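Local coordinates for de novo design, hyper stable, disulfide-rich mini protein (Synthetic construct, PDB 5JG9) that has no assigned natural function but was designed de novo as a hyperstable, disulfide-constrained mini protein, at residues E4-R18 with I34-C47. Numbering follows the deposited sequence.
Sequences ERRYKRCGQDEERVR and IRKEGNCYVCEIRC
Glu14 turns its CG anti to the backbone N (chi1 178°) and stays extended beyond it, while Tyr41 sets its CG beside its own backbone N (chi1 -72°), which brings the Glu14 chain over one face of the Tyr41 ring. CG of Glu14 sits over the centre of the Tyr41 ring, 3.6 Å from its centroid, a CH-pi contact, and the carboxylate continues the stack with its plane only 8° from that of the ring. Arg18, one turn further along the helix, grips Glu14 OE2 with NE and NH2, both in the guanidinium plane, which helps hold the carboxylate flat over the ring. The same guanidinium lays a face against CG2 of Ile34, and Val17 CG1 packs 3.8 Å from Tyr41 CB. Strands 5-8 and 40-46 pair antiparallel: Arg5 and Ile45 exchange two backbone bonds, as do Tyr7 and Cys43, and Arg9 N adds a bond to Tyr41 O. Beyond the pairing, a disulfide joins Cys10 SG and Cys40 SG (2.0 Å). On the Arg6, Lys8 and Val42 face, Arg6 meets Glu37 OE1 edge-on through NH1 in a salt bridge whose hydrogen bond is weak and bent (3.1 Å), and a water links Arg6 NH2 to Lys36 O. Glu4 lies alongside Arg46, in a salt-bridge network with Glu44 and Arg35. On the reverse face the edge of the Tyr7 ring reaches Ile45 CG1 through CE2 at 3.8 Å. Strand 40-46 is the central strand of a three-stranded sheet, between 5-8 and 31-37, in a strand-helix-strand-strand fold. Helix 14-28 covers the Tyr7, Cys43 and Ile45 face, where Arg24 makes a cation-pi contact with Tyr7; disulfides tie Cys43 to Cys21 of that helix and Cys47 to Cys30, just before strand 31-37.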
loop_
_atom_site.group_PDB
_atom_site.type_symbol
_atom_site.label_atom_id
_atom_site.label_comp_id
_atom_site.label_asym_id
_atom_site.label_seq_id
_atom_site.Cartn_x
_atom_site.Cartn_y
_atom_site.Cartn_z
ATOM N N GLU A 4 -8.105 5.591 7.220
ATOM C CA GLU A 4 -7.571 4.535 6.436
ATOM C C GLU A 4 -7.428 5.029 4.978
ATOM O O GLU A 4 -8.409 5.565 4.412
ATOM C CB GLU A 4 -8.620 3.427 6.522
ATOM C CG GLU A 4 -8.211 1.973 6.319
ATOM C CD GLU A 4 -9.191 1.055 7.091
ATOM O OE1 GLU A 4 -9.830 0.134 6.535
ATOM O OE2 GLU A 4 -9.313 1.262 8.273
ATOM N N ARG A 5 -6.248 4.852 4.395
ATOM C CA ARG A 5 -5.986 5.261 2.983
ATOM C C ARG A 5 -5.650 4.008 2.243
ATOM O O ARG A 5 -4.864 3.214 2.736
ATOM C CB ARG A 5 -4.792 6.213 2.821
ATOM C CG ARG A 5 -4.869 7.514 3.611
ATOM C CD ARG A 5 -3.444 8.028 3.913
ATOM N NE ARG A 5 -3.298 8.877 5.108
ATOM C CZ ARG A 5 -2.299 9.766 5.370
ATOM N NH1 ARG A 5 -1.292 9.965 4.520
ATOM N NH2 ARG A 5 -2.344 10.511 6.511
ATOM N N ARG A 6 -6.250 3.841 1.073
ATOM C CA ARG A 6 -5.938 2.777 0.145
ATOM C C ARG A 6 -5.541 3.273 -1.214
ATOM O O ARG A 6 -6.246 4.120 -1.788
ATOM C CB ARG A 6 -7.187 1.940 -0.065
ATOM C CG ARG A 6 -7.680 1.059 1.034
ATOM C CD ARG A 6 -8.863 0.343 0.335
ATOM N NE ARG A 6 -8.906 -0.980 0.863
ATOM C CZ ARG A 6 -8.848 -2.189 0.294
ATOM N NH1 ARG A 6 -8.889 -2.444 -1.002
ATOM N NH2 ARG A 6 -8.798 -3.178 1.168
ATOM N N TYR A 7 -4.409 2.758 -1.722
ATOM C CA TYR A 7 -3.873 3.167 -3.061
ATOM C C TYR A 7 -3.894 1.871 -3.907
ATOM O O TYR A 7 -3.122 0.971 -3.634
ATOM C CB TYR A 7 -2.456 3.652 -2.932
ATOM C CG TYR A 7 -2.240 4.836 -1.987
ATOM C CD1 TYR A 7 -2.344 6.161 -2.465
ATOM C CD2 TYR A 7 -2.032 4.639 -0.699
ATOM C CE1 TYR A 7 -2.190 7.235 -1.609
ATOM C CE2 TYR A 7 -1.845 5.700 0.187
ATOM C CZ TYR A 7 -1.944 6.978 -0.280
ATOM O OH TYR A 7 -1.776 8.037 0.562
ATOM N N LYS A 8 -4.842 1.744 -4.829
ATOM C CA LYS A 8 -4.940 0.576 -5.700
ATOM C C LYS A 8 -3.951 0.799 -6.855
ATOM O O LYS A 8 -3.995 1.826 -7.497
ATOM C CB LYS A 8 -6.361 0.308 -6.208
ATOM C CG LYS A 8 -6.547 -1.070 -6.891
ATOM C CD LYS A 8 -7.921 -1.333 -7.493
ATOM C CE LYS A 8 -8.363 -0.225 -8.461
ATOM N NZ LYS A 8 -9.774 -0.432 -8.791
ATOM N N ARG A 9 -3.135 -0.217 -7.182
ATOM C CA ARG A 9 -2.017 -0.029 -8.147
ATOM C C ARG A 9 -1.994 -1.056 -9.252
ATOM O O ARG A 9 -1.040 -1.794 -9.372
ATOM C CB ARG A 9 -0.669 0.001 -7.398
ATOM C CG ARG A 9 -0.554 1.178 -6.433
ATOM C CD ARG A 9 -0.482 2.428 -7.263
ATOM N NE ARG A 9 -0.248 3.621 -6.496
ATOM C CZ ARG A 9 -1.142 4.607 -6.269
ATOM N NH1 ARG A 9 -2.473 4.542 -6.665
ATOM N NH2 ARG A 9 -0.704 5.638 -5.534
ATOM N N CYS A 10 -3.073 -1.112 -10.030
ATOM C CA CYS A 10 -3.182 -2.103 -11.109
ATOM C C CYS A 10 -2.055 -1.955 -12.145
ATOM O O CYS A 10 -1.712 -2.918 -12.833
ATOM C CB CYS A 10 -4.564 -2.005 -11.784
ATOM S SG CYS A 10 -5.992 -2.406 -10.706
ATOM N N GLY A 11 -1.494 -0.750 -12.267
ATOM C CA GLY A 11 -0.397 -0.496 -13.294
ATOM C C GLY A 11 0.975 -0.849 -12.761
ATOM O O GLY A 11 1.939 -0.432 -13.326
ATOM N N GLN A 12 1.053 -1.552 -11.623
ATOM C CA GLN A 12 2.320 -1.959 -11.047
ATOM C C GLN A 12 2.230 -3.412 -10.663
ATOM O O GLN A 12 1.215 -3.893 -10.218
ATOM C CB GLN A 12 2.555 -1.152 -9.786
ATOM C CG GLN A 12 2.568 0.367 -10.003
ATOM C CD GLN A 12 2.976 1.251 -8.817
ATOM O OE1 GLN A 12 3.238 2.476 -8.985
ATOM N NE2 GLN A 12 2.927 0.720 -7.652
ATOM N N ASP A 13 3.368 -4.087 -10.725
ATOM C CA ASP A 13 3.505 -5.430 -10.115
ATOM C C ASP A 13 3.580 -5.454 -8.569
ATOM O O ASP A 13 3.791 -4.435 -7.852
ATOM C CB ASP A 13 4.638 -6.257 -10.761
ATOM C CG ASP A 13 6.053 -5.828 -10.371
ATOM O OD1 ASP A 13 6.976 -6.315 -11.054
ATOM O OD2 ASP A 13 6.258 -5.058 -9.420
ATOM N N GLU A 14 3.335 -6.650 -8.054
ATOM C CA GLU A 14 3.235 -6.859 -6.628
ATOM C C GLU A 14 4.529 -6.371 -5.921
ATOM O O GLU A 14 4.497 -5.743 -4.888
ATOM C CB GLU A 14 3.051 -8.342 -6.373
ATOM C CG GLU A 14 2.981 -8.693 -4.893
ATOM C CD GLU A 14 2.879 -10.181 -4.654
ATOM O OE1 GLU A 14 2.917 -10.964 -5.621
ATOM O OE2 GLU A 14 2.750 -10.551 -3.493
ATOM N N GLU A 15 5.675 -6.672 -6.524
ATOM C CA GLU A 15 6.987 -6.398 -5.906
ATOM C C GLU A 15 7.131 -4.881 -5.647
ATOM O O GLU A 15 7.379 -4.460 -4.526
ATOM C CB GLU A 15 8.101 -7.009 -6.801
ATOM C CG GLU A 15 9.438 -7.180 -6.098
ATOM C CD GLU A 15 10.229 -5.881 -5.936
ATOM O OE1 GLU A 15 10.977 -5.776 -4.883
ATOM O OE2 GLU A 15 10.121 -4.988 -6.874
ATOM N N ARG A 16 6.780 -4.079 -6.657
ATOM C CA ARG A 16 6.857 -2.609 -6.591
ATOM C C ARG A 16 5.874 -2.022 -5.621
ATOM O O ARG A 16 6.180 -1.116 -4.849
ATOM C CB ARG A 16 6.559 -2.021 -7.955
ATOM C CG ARG A 16 6.760 -0.543 -7.994
ATOM C CD ARG A 16 6.715 -0.016 -9.417
ATOM N NE ARG A 16 6.750 1.441 -9.396
ATOM C CZ ARG A 16 6.296 2.274 -10.364
ATOM N NH1 ARG A 16 5.769 1.797 -11.487
ATOM N NH2 ARG A 16 6.350 3.609 -10.193
ATOM N N VAL A 17 4.653 -2.546 -5.641
ATOM C CA VAL A 17 3.640 -2.037 -4.775
ATOM C C VAL A 17 4.110 -2.221 -3.293
ATOM O O VAL A 17 3.906 -1.318 -2.442
ATOM C CB VAL A 17 2.257 -2.693 -5.025
ATOM C CG1 VAL A 17 1.236 -2.250 -4.015
ATOM C CG2 VAL A 17 1.722 -2.319 -6.402
ATOM N N ARG A 18 4.585 -3.424 -2.991
ATOM C CA ARG A 18 4.964 -3.824 -1.630
ATOM C C ARG A 18 6.097 -2.929 -1.119
ATOM O O ARG A 18 6.075 -2.438 0.012
ATOM C CB ARG A 18 5.387 -5.325 -1.621
ATOM C CG ARG A 18 4.199 -6.291 -1.574
ATOM C CD ARG A 18 4.672 -7.722 -1.671
ATOM N NE ARG A 18 3.540 -8.631 -1.744
ATOM C CZ ARG A 18 2.669 -8.863 -0.744
ATOM N NH1 ARG A 18 2.750 -8.307 0.491
ATOM N NH2 ARG A 18 1.673 -9.674 -1.011
ATOM N N ILE A 34 -0.429 -4.619 2.625
ATOM C CA ILE A 34 -0.687 -4.860 1.229
ATOM C C ILE A 34 -1.877 -5.781 1.184
ATOM O O ILE A 34 -1.936 -6.804 1.878
ATOM C CB ILE A 34 0.542 -5.415 0.492
ATOM C CG1 ILE A 34 1.541 -4.271 0.199
ATOM C CG2 ILE A 34 0.174 -5.978 -0.843
ATOM C CD1 ILE A 34 2.434 -3.962 1.405
ATOM N N ARG A 35 -2.885 -5.329 0.415
ATOM C CA ARG A 35 -4.140 -6.050 0.205
ATOM C C ARG A 35 -4.245 -6.371 -1.308
ATOM O O ARG A 35 -3.386 -5.941 -2.079
ATOM C CB ARG A 35 -5.339 -5.180 0.634
ATOM C CG ARG A 35 -5.153 -4.377 1.957
ATOM C CD ARG A 35 -5.004 -5.303 3.121
ATOM N NE ARG A 35 -5.131 -4.661 4.409
ATOM C CZ ARG A 35 -4.788 -5.271 5.532
ATOM N NH1 ARG A 35 -4.209 -6.484 5.517
ATOM N NH2 ARG A 35 -4.969 -4.656 6.703
ATOM N N LYS A 36 -5.288 -7.108 -1.694
ATOM C CA LYS A 36 -5.594 -7.312 -3.149
ATOM C C LYS A 36 -7.029 -7.023 -3.446
ATOM O O LYS A 36 -7.927 -7.284 -2.641
ATOM C CB LYS A 36 -5.351 -8.707 -3.596
ATOM C CG LYS A 36 -3.928 -9.074 -3.664
ATOM C CD LYS A 36 -3.789 -10.425 -4.357
ATOM C CE LYS A 36 -3.792 -10.238 -5.837
ATOM N NZ LYS A 36 -3.343 -11.529 -6.456
ATOM N N GLU A 37 -7.222 -6.387 -4.569
ATOM C CA GLU A 37 -8.510 -6.191 -5.108
ATOM C C GLU A 37 -8.468 -6.839 -6.496
ATOM O O GLU A 37 -7.771 -6.335 -7.407
ATOM C CB GLU A 37 -8.833 -4.716 -5.217
ATOM C CG GLU A 37 -10.194 -4.301 -4.755
ATOM C CD GLU A 37 -10.345 -2.780 -4.675
ATOM O OE1 GLU A 37 -9.545 -2.045 -4.055
ATOM O OE2 GLU A 37 -11.329 -2.279 -5.215
ATOM N N GLY A 38 -9.206 -7.973 -6.684
ATOM C CA GLY A 38 -9.035 -8.713 -7.892
ATOM C C GLY A 38 -7.606 -9.201 -7.986
ATOM O O GLY A 38 -7.098 -9.787 -7.013
ATOM N N ASN A 39 -6.949 -8.915 -9.096
ATOM C CA ASN A 39 -5.489 -9.216 -9.170
ATOM C C ASN A 39 -4.567 -8.019 -8.968
ATOM O O ASN A 39 -3.353 -8.165 -9.221
ATOM C CB ASN A 39 -5.172 -9.854 -10.541
ATOM C CG ASN A 39 -3.850 -10.575 -10.573
ATOM O OD1 ASN A 39 -3.379 -11.167 -9.556
ATOM N ND2 ASN A 39 -3.173 -10.497 -11.744
ATOM N N CYS A 40 -5.117 -6.872 -8.583
ATOM C CA CYS A 40 -4.372 -5.639 -8.339
ATOM C C CYS A 40 -4.004 -5.555 -6.900
ATOM O O CYS A 40 -4.845 -5.859 -6.023
ATOM C CB CYS A 40 -5.261 -4.447 -8.656
ATOM S SG CYS A 40 -5.792 -4.372 -10.366
ATOM N N TYR A 41 -2.773 -5.155 -6.623
ATOM C CA TYR A 41 -2.292 -4.958 -5.291
ATOM C C TYR A 41 -2.598 -3.533 -4.861
ATOM O O TYR A 41 -2.688 -2.619 -5.689
ATOM C CB TYR A 41 -0.789 -5.282 -5.190
ATOM C CG TYR A 41 -0.610 -6.756 -5.299
ATOM C CD1 TYR A 41 -0.503 -7.353 -6.528
ATOM C CD2 TYR A 41 -0.580 -7.568 -4.147
ATOM C CE1 TYR A 41 -0.471 -8.727 -6.659
ATOM C CE2 TYR A 41 -0.466 -8.939 -4.243
ATOM C CZ TYR A 41 -0.427 -9.515 -5.488
ATOM O OH TYR A 41 -0.348 -10.864 -5.611
ATOM N N VAL A 42 -2.841 -3.430 -3.548
ATOM C CA VAL A 42 -3.400 -2.257 -2.893
ATOM C C VAL A 42 -2.483 -1.977 -1.683
ATOM O O VAL A 42 -2.256 -2.818 -0.869
ATOM C CB VAL A 42 -4.900 -2.470 -2.444
ATOM C CG1 VAL A 42 -5.427 -1.231 -1.706
ATOM C CG2 VAL A 42 -5.783 -2.764 -3.634
ATOM N N CYS A 43 -1.942 -0.776 -1.620
ATOM C CA CYS A 43 -1.274 -0.237 -0.434
ATOM C C CYS A 43 -2.295 0.408 0.523
ATOM O O CYS A 43 -2.977 1.397 0.156
ATOM C CB CYS A 43 -0.223 0.787 -0.813
ATOM S SG CYS A 43 0.584 1.442 0.645
ATOM N N GLU A 44 -2.419 -0.124 1.713
ATOM C CA GLU A 44 -3.251 0.506 2.765
ATOM C C GLU A 44 -2.390 1.146 3.805
ATOM O O GLU A 44 -1.522 0.469 4.410
ATOM C CB GLU A 44 -4.116 -0.574 3.409
ATOM C CG GLU A 44 -4.821 -0.042 4.686
ATOM C CD GLU A 44 -5.490 -1.189 5.460
ATOM O OE1 GLU A 44 -4.982 -1.502 6.584
ATOM O OE2 GLU A 44 -6.414 -1.797 4.898
ATOM N N ILE A 45 -2.656 2.407 4.098
ATOM C CA ILE A 45 -1.836 3.202 5.061
ATOM C C ILE A 45 -2.820 3.570 6.176
ATOM O O ILE A 45 -3.985 3.972 5.898
ATOM C CB ILE A 45 -1.210 4.490 4.414
ATOM C CG1 ILE A 45 -0.229 4.105 3.209
ATOM C CG2 ILE A 45 -0.495 5.387 5.433
ATOM C CD1 ILE A 45 0.938 3.251 3.601
ATOM N N ARG A 46 -2.386 3.380 7.396
ATOM C CA ARG A 46 -3.150 3.809 8.615
ATOM C C ARG A 46 -2.201 4.734 9.493
ATOM O O ARG A 46 -1.329 4.219 10.155
ATOM C CB ARG A 46 -3.635 2.606 9.482
ATOM C CG ARG A 46 -4.485 1.626 8.753
ATOM C CD ARG A 46 -5.098 0.578 9.666
ATOM N NE ARG A 46 -6.043 -0.213 8.889
ATOM C CZ ARG A 46 -6.760 -1.265 9.317
ATOM N NH1 ARG A 46 -6.648 -1.718 10.566
ATOM N NH2 ARG A 46 -7.617 -1.881 8.464
ATOM N N CYS A 47 -2.419 6.052 9.496
ATOM C CA CYS A 47 -1.675 7.001 10.303
ATOM C C CYS A 47 -2.413 7.335 11.604
ATOM O O CYS A 47 -3.588 6.887 11.675
ATOM C CB CYS A 47 -1.539 8.294 9.550
ATOM S SG CYS A 47 -0.617 8.151 8.038
ATOM O OXT CYS A 47 -1.848 8.088 12.499
HETATM O O HOH W 1 -8.654 -5.532 -0.683
HETATM O O HOH W 2 -0.994 -4.629 -8.970
#